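Local coordinates for protein tRNA (cytosine(38)-C(5))-methyltransferase (Schizosaccharomyces pombe, PDB 6FDF) that methylates carbon 5 of cytosine 38 in the anticodon loop of tRNA(Asp), and less efficiently of tRNA(Glu), with S-adenosyl-L-methionine as methyl donor, at residues G22-L27 with A34-A39; E138-L143 with L150-L155; R168-A173 with S322-L327. One frame throughout, in Å; residues are numbered along the deposited sequence.

How the contacts relate
All three contacts pack a helix on the same mixed seven-stranded sheet of the methyltransferase fold. Contact 1 sits in its first beta-alpha-beta unit and includes Gly22 of the S-adenosylhomocysteine pocket. Contacts 2 and 3 lie near the other edge, on the neighbouring antiparallel strands 148-155 and 168-175; their centres are 11 Å apart, and Glu152 OE2 accepts a probable hydrogen bond from Trp169 NE1 (2.9 Å). Helix 318-328 of contact 3 also packs on helix 22-29 of contact 1, with Ala26 CB 3.8 Å from Ile325 CD1. Contacts 1 and 2 do not touch. The side chain of Arg140 lies about 11 Å from that of Cys85, the predicted active-site residue.

Contact 1 of 3, residues G22-L27 with A34-A39; sequences GMHYAL and ADIVCA. With SAH (S-adenosyl-L-homocysteine), chain E.
With CG set opposite the backbone N (chi1 -167°), the imidazole of His24 is carried round to Ile36, whose own chi1 of -57° turns CG1 away from its carbonyl carbon and up to the ring. The meeting is a CH-pi contact: Ile36 CG1 lies over one face of the His24 ring, 3.8 Å from its centroid and displaced toward the rim, so that ND1 is the closest ring atom at 3.6 Å. One bond further on, Ile36 CD1 meets Leu27 CD1 at 3.6 Å, and Leu27 spans both strand residues by setting CD2 4.4 Å from Ala34 CB. The helix runs nearly antiparallel to the strand (164°), as the return leg of the beta-alpha-beta unit 11-16, 22-29, 34-41 at the start of this Rossmann-like class I methyltransferase fold. At the N-terminal end of the segment, Gly22 N is 3.5 Å from atom O of the S-adenosylhomocysteine carboxylate; the lack of a side chain lets this group lie close to the helix. ND1 of His24 is hydrogen-bonded to Tyr50 OH, and the ring also stacks with His54. Replacing the imidazole by the methyl of an alanine is likely to uncover Ile36 CG1 and to leave the Tyr50 hydroxyl without this partner.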
# COMPACT_ATOMS: atom_id res chain seq x y z
N GLY A 22 -7.28 0.90 -0.80
CA GLY A 22 -6.64 1.03 0.50
C GLY A 22 -6.85 2.39 1.13
O GLY A 22 -7.12 2.48 2.33
N MET A 23 -6.74 3.46 0.34
CA MET A 23 -6.92 4.81 0.89
C MET A 23 -8.33 5.01 1.42
O MET A 23 -8.52 5.63 2.48
CB MET A 23 -6.61 5.88 -0.17
CG MET A 23 -5.17 5.96 -0.65
SD MET A 23 -4.07 6.57 0.64
CE MET A 23 -2.54 6.68 -0.28
N HIS A 24 -9.33 4.49 0.71
CA HIS A 24 -10.71 4.59 1.19
C HIS A 24 -10.88 3.83 2.50
O HIS A 24 -11.53 4.31 3.43
CB HIS A 24 -11.65 4.06 0.10
CG HIS A 24 -13.10 4.39 0.32
ND1 HIS A 24 -14.00 4.47 -0.72
CD2 HIS A 24 -13.81 4.64 1.45
CE1 HIS A 24 -15.20 4.77 -0.25
NE2 HIS A 24 -15.11 4.87 1.07
N TYR A 25 -10.28 2.64 2.59
CA TYR A 25 -10.37 1.88 3.84
C TYR A 25 -9.69 2.63 4.98
O TYR A 25 -10.18 2.61 6.12
CB TYR A 25 -9.74 0.50 3.68
CG TYR A 25 -10.60 -0.50 2.94
CD1 TYR A 25 -11.82 -0.92 3.46
CD2 TYR A 25 -10.16 -1.07 1.75
CE1 TYR A 25 -12.59 -1.86 2.79
CE2 TYR A 25 -10.94 -2.01 1.08
CZ TYR A 25 -12.15 -2.40 1.61
OH TYR A 25 -12.92 -3.32 0.94
N ALA A 26 -8.57 3.30 4.69
CA ALA A 26 -7.87 4.06 5.72
C ALA A 26 -8.68 5.28 6.15
O ALA A 26 -8.70 5.63 7.34
CB ALA A 26 -6.49 4.48 5.22
N LEU A 27 -9.36 5.93 5.20
CA LEU A 27 -10.26 7.02 5.55
C LEU A 27 -11.39 6.54 6.45
O LEU A 27 -11.79 7.25 7.39
CB LEU A 27 -10.82 7.67 4.28
CG LEU A 27 -9.85 8.56 3.50
CD1 LEU A 27 -10.32 8.73 2.07
CD2 LEU A 27 -9.70 9.92 4.17
N ALA A 34 -15.89 11.48 4.80
CA ALA A 34 -15.27 11.70 3.50
C ALA A 34 -16.18 11.16 2.41
O ALA A 34 -16.71 10.05 2.52
CB ALA A 34 -13.90 11.03 3.42
N ASP A 35 -16.36 11.95 1.36
CA ASP A 35 -17.04 11.51 0.15
C ASP A 35 -15.97 11.36 -0.93
O ASP A 35 -15.45 12.36 -1.43
CB ASP A 35 -18.12 12.51 -0.26
CG ASP A 35 -19.10 12.81 0.86
OD1 ASP A 35 -19.34 11.91 1.70
OD2 ASP A 35 -19.63 13.94 0.90
N ILE A 36 -15.63 10.12 -1.25
CA ILE A 36 -14.75 9.86 -2.39
C ILE A 36 -15.52 10.26 -3.64
O ILE A 36 -16.42 9.55 -4.09
CB ILE A 36 -14.29 8.39 -2.47
CG1 ILE A 36 -13.58 7.97 -1.19
CG2 ILE A 36 -13.37 8.18 -3.67
CD1 ILE A 36 -12.40 8.81 -0.86
N VAL A 37 -15.18 11.43 -4.19
CA VAL A 37 -15.87 11.91 -5.39
C VAL A 37 -15.57 11.00 -6.57
O VAL A 37 -16.45 10.69 -7.38
CB VAL A 37 -15.47 13.37 -5.66
CG1 VAL A 37 -16.00 13.83 -7.01
CG2 VAL A 37 -15.98 14.27 -4.55
N CYS A 38 -14.31 10.57 -6.69
CA CYS A 38 -13.89 9.71 -7.77
C CYS A 38 -12.66 8.95 -7.32
O CYS A 38 -11.82 9.49 -6.59
CB CYS A 38 -13.58 10.50 -9.05
SG CYS A 38 -13.45 9.47 -10.55
N ALA A 39 -12.56 7.70 -7.75
CA ALA A 39 -11.36 6.89 -7.61
C ALA A 39 -10.89 6.55 -9.01
O ALA A 39 -11.69 6.11 -9.84
CB ALA A 39 -11.65 5.62 -6.80
N SAH E . -2.90 2.50 -3.58
CA SAH E . -3.71 1.49 -4.22
CB SAH E . -2.92 0.75 -5.31
CG SAH E . -1.82 1.62 -5.90
SD SAH E . -0.68 0.71 -6.89
C SAH E . -4.22 0.53 -3.19
O SAH E . -3.98 0.76 -1.99
OXT SAH E . -4.88 -0.45 -3.60
C5' SAH E . -0.65 1.86 -8.22
C4' SAH E . -1.97 1.79 -8.98
O4' SAH E . -1.97 2.85 -9.92
C3' SAH E . -2.18 0.48 -9.74
O3' SAH E . -3.46 -0.06 -9.42
C2' SAH E . -2.19 0.90 -11.21
O2' SAH E . -3.18 0.19 -11.97
C1' SAH E . -2.52 2.38 -11.14
N9 SAH E . -1.91 3.20 -12.21
C8 SAH E . -0.63 3.18 -12.63
N7 SAH E . -0.44 4.08 -13.63
C5 SAH E . -1.61 4.70 -13.86
C6 SAH E . -2.10 5.75 -14.77
N6 SAH E . -1.28 6.34 -15.66
N1 SAH E . -3.41 6.10 -14.67
C2 SAH E . -4.24 5.52 -13.78
N3 SAH E . -3.86 4.56 -12.92
C4 SAH E . -2.58 4.11 -12.92

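Contact 2 of 3, residues E138-L143 with L150-L155; sequences ECRKVL and LIEGIL
Glu152 OE2 is gripped by two groups: Arg140 NH1 reaches it across the contact at 2.9 Å, and Trp169 NE1 of the adjoining strand donates to it as well. Arg140 NE reaches OE1 of the same Glu152 carboxylate at 2.8 Å. The grip is side-on and bidentate, one nitrogen to each oxygen. Guanidinium and carboxylate are only 13° apart in plane, and the NH1 bond is nearly straight (174°) and uses the syn lone pair of OE2. Such pairing would hold both flat groups against rotation. NH1 also donates to Glu131 O. Glu152 leaves its backbone with CG between N and the carbonyl carbon (chi1 59°) and then runs extended to meet the arginine at about a right angle. The rest of the contact is apolar. Leu150 divides its two methyls between the helix residues: CD2 lies 3.9 Å from Arg140 CG, and CD1 faces Leu143 CD1 at 4.1 Å. Leu143 also rests on Ile122, and Cys139 on Ile124, which ties the helix to strand 121-127. After helix 134-145 the chain returns as edge strand 148-155; strand 168-175, running opposite to the others, is inserted between 121-127 and 148-155, giving the 3-2-1-4-5-7-6 order of class I methyltransferases.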
# COMPACT_ATOMS: atom_id res chain seq x y z
N GLU A 138 11.15 17.24 -8.06
CA GLU A 138 10.16 18.04 -8.77
C GLU A 138 8.90 18.24 -7.93
O GLU A 138 8.30 19.32 -7.95
CB GLU A 138 9.82 17.39 -10.11
CG GLU A 138 10.99 17.35 -11.08
CD GLU A 138 11.48 18.74 -11.43
OE1 GLU A 138 10.64 19.58 -11.84
OE2 GLU A 138 12.70 19.00 -11.30
N CYS A 139 8.51 17.21 -7.19
CA CYS A 139 7.33 17.30 -6.33
C CYS A 139 7.53 18.33 -5.22
O CYS A 139 6.66 19.19 -4.99
CB CYS A 139 7.00 15.93 -5.75
SG CYS A 139 5.66 15.94 -4.54
N ARG A 140 8.65 18.26 -4.49
CA ARG A 140 8.90 19.24 -3.44
C ARG A 140 8.90 20.66 -4.00
O ARG A 140 8.39 21.59 -3.37
CB ARG A 140 10.24 18.96 -2.74
CG ARG A 140 10.36 17.58 -2.14
CD ARG A 140 11.63 17.46 -1.30
NE ARG A 140 11.82 16.08 -0.86
CZ ARG A 140 12.55 15.18 -1.50
NH1 ARG A 140 12.64 13.94 -1.03
NH2 ARG A 140 13.20 15.51 -2.61
N LYS A 141 9.46 20.83 -5.20
CA LYS A 141 9.58 22.16 -5.79
C LYS A 141 8.22 22.76 -6.11
O LYS A 141 7.94 23.92 -5.75
CB LYS A 141 10.45 22.06 -7.05
CG LYS A 141 10.98 23.37 -7.57
CD LYS A 141 12.34 23.18 -8.25
CE LYS A 141 12.33 21.98 -9.20
NZ LYS A 141 13.66 21.80 -9.87
N VAL A 142 7.35 22.01 -6.78
CA VAL A 142 6.06 22.58 -7.16
C VAL A 142 5.16 22.77 -5.94
O VAL A 142 4.40 23.73 -5.86
CB VAL A 142 5.37 21.72 -8.25
CG1 VAL A 142 4.98 20.35 -7.72
CG2 VAL A 142 4.16 22.46 -8.81
N LEU A 143 5.25 21.86 -4.96
CA LEU A 143 4.45 22.01 -3.75
C LEU A 143 4.89 23.24 -2.96
O LEU A 143 4.06 24.02 -2.50
CB LEU A 143 4.54 20.74 -2.89
CG LEU A 143 3.87 19.49 -3.46
CD1 LEU A 143 3.92 18.34 -2.45
CD2 LEU A 143 2.44 19.77 -3.88
N LEU A 150 5.13 20.75 3.37
CA LEU A 150 5.31 19.32 3.14
C LEU A 150 6.19 18.71 4.22
O LEU A 150 7.29 19.22 4.49
CB LEU A 150 5.94 19.07 1.76
CG LEU A 150 6.31 17.62 1.41
CD1 LEU A 150 5.07 16.77 1.19
CD2 LEU A 150 7.22 17.57 0.19
N ILE A 151 5.72 17.63 4.83
CA ILE A 151 6.56 16.79 5.68
C ILE A 151 6.61 15.40 5.06
O ILE A 151 5.69 14.99 4.35
CB ILE A 151 6.07 16.73 7.14
CG1 ILE A 151 4.65 16.14 7.21
CG2 ILE A 151 6.12 18.11 7.77
CD1 ILE A 151 4.22 15.80 8.63
N GLU A 152 7.71 14.69 5.30
CA GLU A 152 7.89 13.38 4.70
C GLU A 152 8.68 12.47 5.63
O GLU A 152 9.39 12.94 6.53
CB GLU A 152 8.56 13.47 3.32
CG GLU A 152 9.93 14.11 3.32
CD GLU A 152 10.47 14.31 1.91
OE1 GLU A 152 10.21 15.38 1.32
OE2 GLU A 152 11.16 13.40 1.41
N GLY A 153 8.55 11.17 5.41
CA GLY A 153 9.30 10.20 6.20
C GLY A 153 9.09 8.80 5.67
O GLY A 153 8.23 8.55 4.82
N ILE A 154 9.90 7.88 6.20
CA ILE A 154 9.80 6.46 5.89
C ILE A 154 9.22 5.75 7.11
O ILE A 154 9.72 5.92 8.23
CB ILE A 154 11.17 5.87 5.52
CG1 ILE A 154 11.86 6.72 4.46
CG2 ILE A 154 11.03 4.42 5.07
CD1 ILE A 154 11.21 6.65 3.11
N LEU A 155 8.19 4.94 6.89
CA LEU A 155 7.51 4.23 7.95
C LEU A 155 7.23 2.81 7.51
O LEU A 155 6.97 2.55 6.33
CB LEU A 155 6.19 4.93 8.35
CG LEU A 155 6.31 6.35 8.90
CD1 LEU A 155 4.94 7.04 8.90
CD2 LEU A 155 6.90 6.33 10.30

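Contact 3 of 3, residues R168-A173 with S322-L327; sequences RWYGLA and SYLISL
Leu324 reaches from the helix to two strand residues, one with each methyl. Its CB is directed toward the strand, and CG stands opposite the carbonyl carbon (chi1 -68°), where the side chain forks. The CD1 branch ends over one face of the Tyr170 ring, 3.5 Å from the centroid and 17° off the normal, in a CH-pi contact. It is displaced toward the rim, on the CG-CD1 side, so CD1 of Tyr170 is the closest atom at 3.4 Å, with CG at 3.5 Å; the leucine stands at about a right angle to the tyrosine side chain. The CD2 branch turns to Leu172 and lies 4.1 Å from both of its methyls, CD1 and CD2.

Leu172 in turn fits against the helix backbone as well as its side chains. Its CD2 comes within 3.6 Å of the carbonyl oxygen of Leu324 and, one turn further along the helix, 4.2 Å from Leu327 CD2. A single strand methyl therefore touches both helix leucines. Tyr170 and Leu172, two positions apart, face the helix together. All four touching residues are buried, and their side chains meet through carbon atoms alone, the one polar atom touched being the backbone oxygen of Leu324.

Other parts of the fold close in around this core. Leu172 also touches Leu123 on one neighbouring strand and Ile151 on the other, and Tyr170 lies against Val320 and Val321 of the same helix. Strand 168-175 is thus flanked in the sheet by strands 121-127 and 148-155, with helix 318-328, from the C-terminal end of the chain, laid along it in nearly the same direction (20°) and packed in turn on helix 22-29.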
# COMPACT_ATOMS: atom_id res chain seq x y z
N ARG A 168 7.77 2.26 3.47
CA ARG A 168 7.26 3.12 2.42
C ARG A 168 7.56 4.57 2.76
O ARG A 168 7.63 4.94 3.94
CB ARG A 168 5.75 2.94 2.23
CG ARG A 168 5.36 1.56 1.74
CD ARG A 168 5.89 1.36 0.33
NE ARG A 168 5.35 0.18 -0.33
CZ ARG A 168 5.99 -0.98 -0.45
NH1 ARG A 168 5.42 -1.98 -1.10
NH2 ARG A 168 7.20 -1.13 0.07
N TRP A 169 7.74 5.38 1.72
CA TRP A 169 7.84 6.82 1.85
C TRP A 169 6.45 7.43 1.85
O TRP A 169 5.57 6.98 1.12
CB TRP A 169 8.67 7.40 0.70
CG TRP A 169 8.81 8.89 0.70
CD1 TRP A 169 9.81 9.62 1.28
CD2 TRP A 169 7.94 9.84 0.07
NE1 TRP A 169 9.62 10.96 1.05
CE2 TRP A 169 8.48 11.12 0.31
CE3 TRP A 169 6.76 9.73 -0.68
CZ2 TRP A 169 7.87 12.29 -0.16
CZ3 TRP A 169 6.16 10.89 -1.15
CH2 TRP A 169 6.72 12.15 -0.89
N TYR A 170 6.27 8.47 2.67
CA TYR A 170 5.02 9.21 2.72
C TYR A 170 5.30 10.70 2.68
O TYR A 170 6.20 11.19 3.38
CB TYR A 170 4.22 8.90 3.99
CG TYR A 170 3.85 7.45 4.13
CD1 TYR A 170 2.66 6.96 3.62
CD2 TYR A 170 4.68 6.57 4.83
CE1 TYR A 170 2.31 5.64 3.77
CE2 TYR A 170 4.34 5.25 4.98
CZ TYR A 170 3.15 4.78 4.45
OH TYR A 170 2.81 3.46 4.59
N GLY A 171 4.53 11.42 1.87
CA GLY A 171 4.52 12.87 1.88
C GLY A 171 3.16 13.39 2.28
O GLY A 171 2.14 12.99 1.70
N LEU A 172 3.12 14.24 3.31
CA LEU A 172 1.90 14.87 3.78
C LEU A 172 2.04 16.36 3.56
O LEU A 172 3.00 16.97 4.05
CB LEU A 172 1.66 14.57 5.27
CG LEU A 172 1.04 13.23 5.67
CD1 LEU A 172 1.91 12.05 5.25
CD2 LEU A 172 0.81 13.20 7.18
N ALA A 173 1.08 16.96 2.85
CA ALA A 173 1.17 18.37 2.48
C ALA A 173 -0.10 19.10 2.90
O ALA A 173 -1.21 18.63 2.62
CB ALA A 173 1.39 18.54 0.97
N SER A 322 -4.10 5.09 7.91
CA SER A 322 -5.17 5.65 8.73
C SER A 322 -4.61 6.62 9.77
O SER A 322 -5.20 7.67 10.05
CB SER A 322 -5.97 4.54 9.42
OG SER A 322 -5.27 3.96 10.52
N TYR A 323 -3.45 6.29 10.35
CA TYR A 323 -2.81 7.20 11.29
C TYR A 323 -2.33 8.47 10.61
O TYR A 323 -2.50 9.57 11.15
CB TYR A 323 -1.63 6.51 11.97
CG TYR A 323 -1.93 5.25 12.74
CD1 TYR A 323 -3.12 5.09 13.44
CD2 TYR A 323 -1.01 4.21 12.77
CE1 TYR A 323 -3.38 3.93 14.16
CE2 TYR A 323 -1.26 3.05 13.47
CZ TYR A 323 -2.44 2.91 14.16
OH TYR A 323 -2.68 1.75 14.86
N LEU A 324 -1.71 8.35 9.43
CA LEU A 324 -1.22 9.53 8.73
C LEU A 324 -2.36 10.42 8.27
O LEU A 324 -2.25 11.65 8.30
CB LEU A 324 -0.36 9.12 7.53
CG LEU A 324 0.97 8.46 7.90
CD1 LEU A 324 1.50 7.68 6.73
CD2 LEU A 324 1.99 9.48 8.39
N ILE A 325 -3.48 9.82 7.85
CA ILE A 325 -4.64 10.62 7.47
C ILE A 325 -5.15 11.41 8.66
O ILE A 325 -5.48 12.60 8.54
CB ILE A 325 -5.74 9.71 6.87
CG1 ILE A 325 -5.37 9.31 5.45
CG2 ILE A 325 -7.10 10.41 6.90
CD1 ILE A 325 -6.29 8.25 4.86
N SER A 326 -5.24 10.77 9.83
CA SER A 326 -5.66 11.46 11.04
C SER A 326 -4.76 12.66 11.34
O SER A 326 -5.25 13.75 11.66
CB SER A 326 -5.65 10.49 12.22
OG SER A 326 -6.59 9.45 12.02
N LEU A 327 -3.45 12.46 11.25
CA LEU A 327 -2.51 13.56 11.43
C LEU A 327 -2.72 14.65 10.39
O LEU A 327 -2.81 15.84 10.72
CB LEU A 327 -1.08 13.03 11.37
CG LEU A 327 0.02 14.09 11.50
CD1 LEU A 327 -0.07 14.77 12.86
CD2 LEU A 327 1.38 13.48 11.29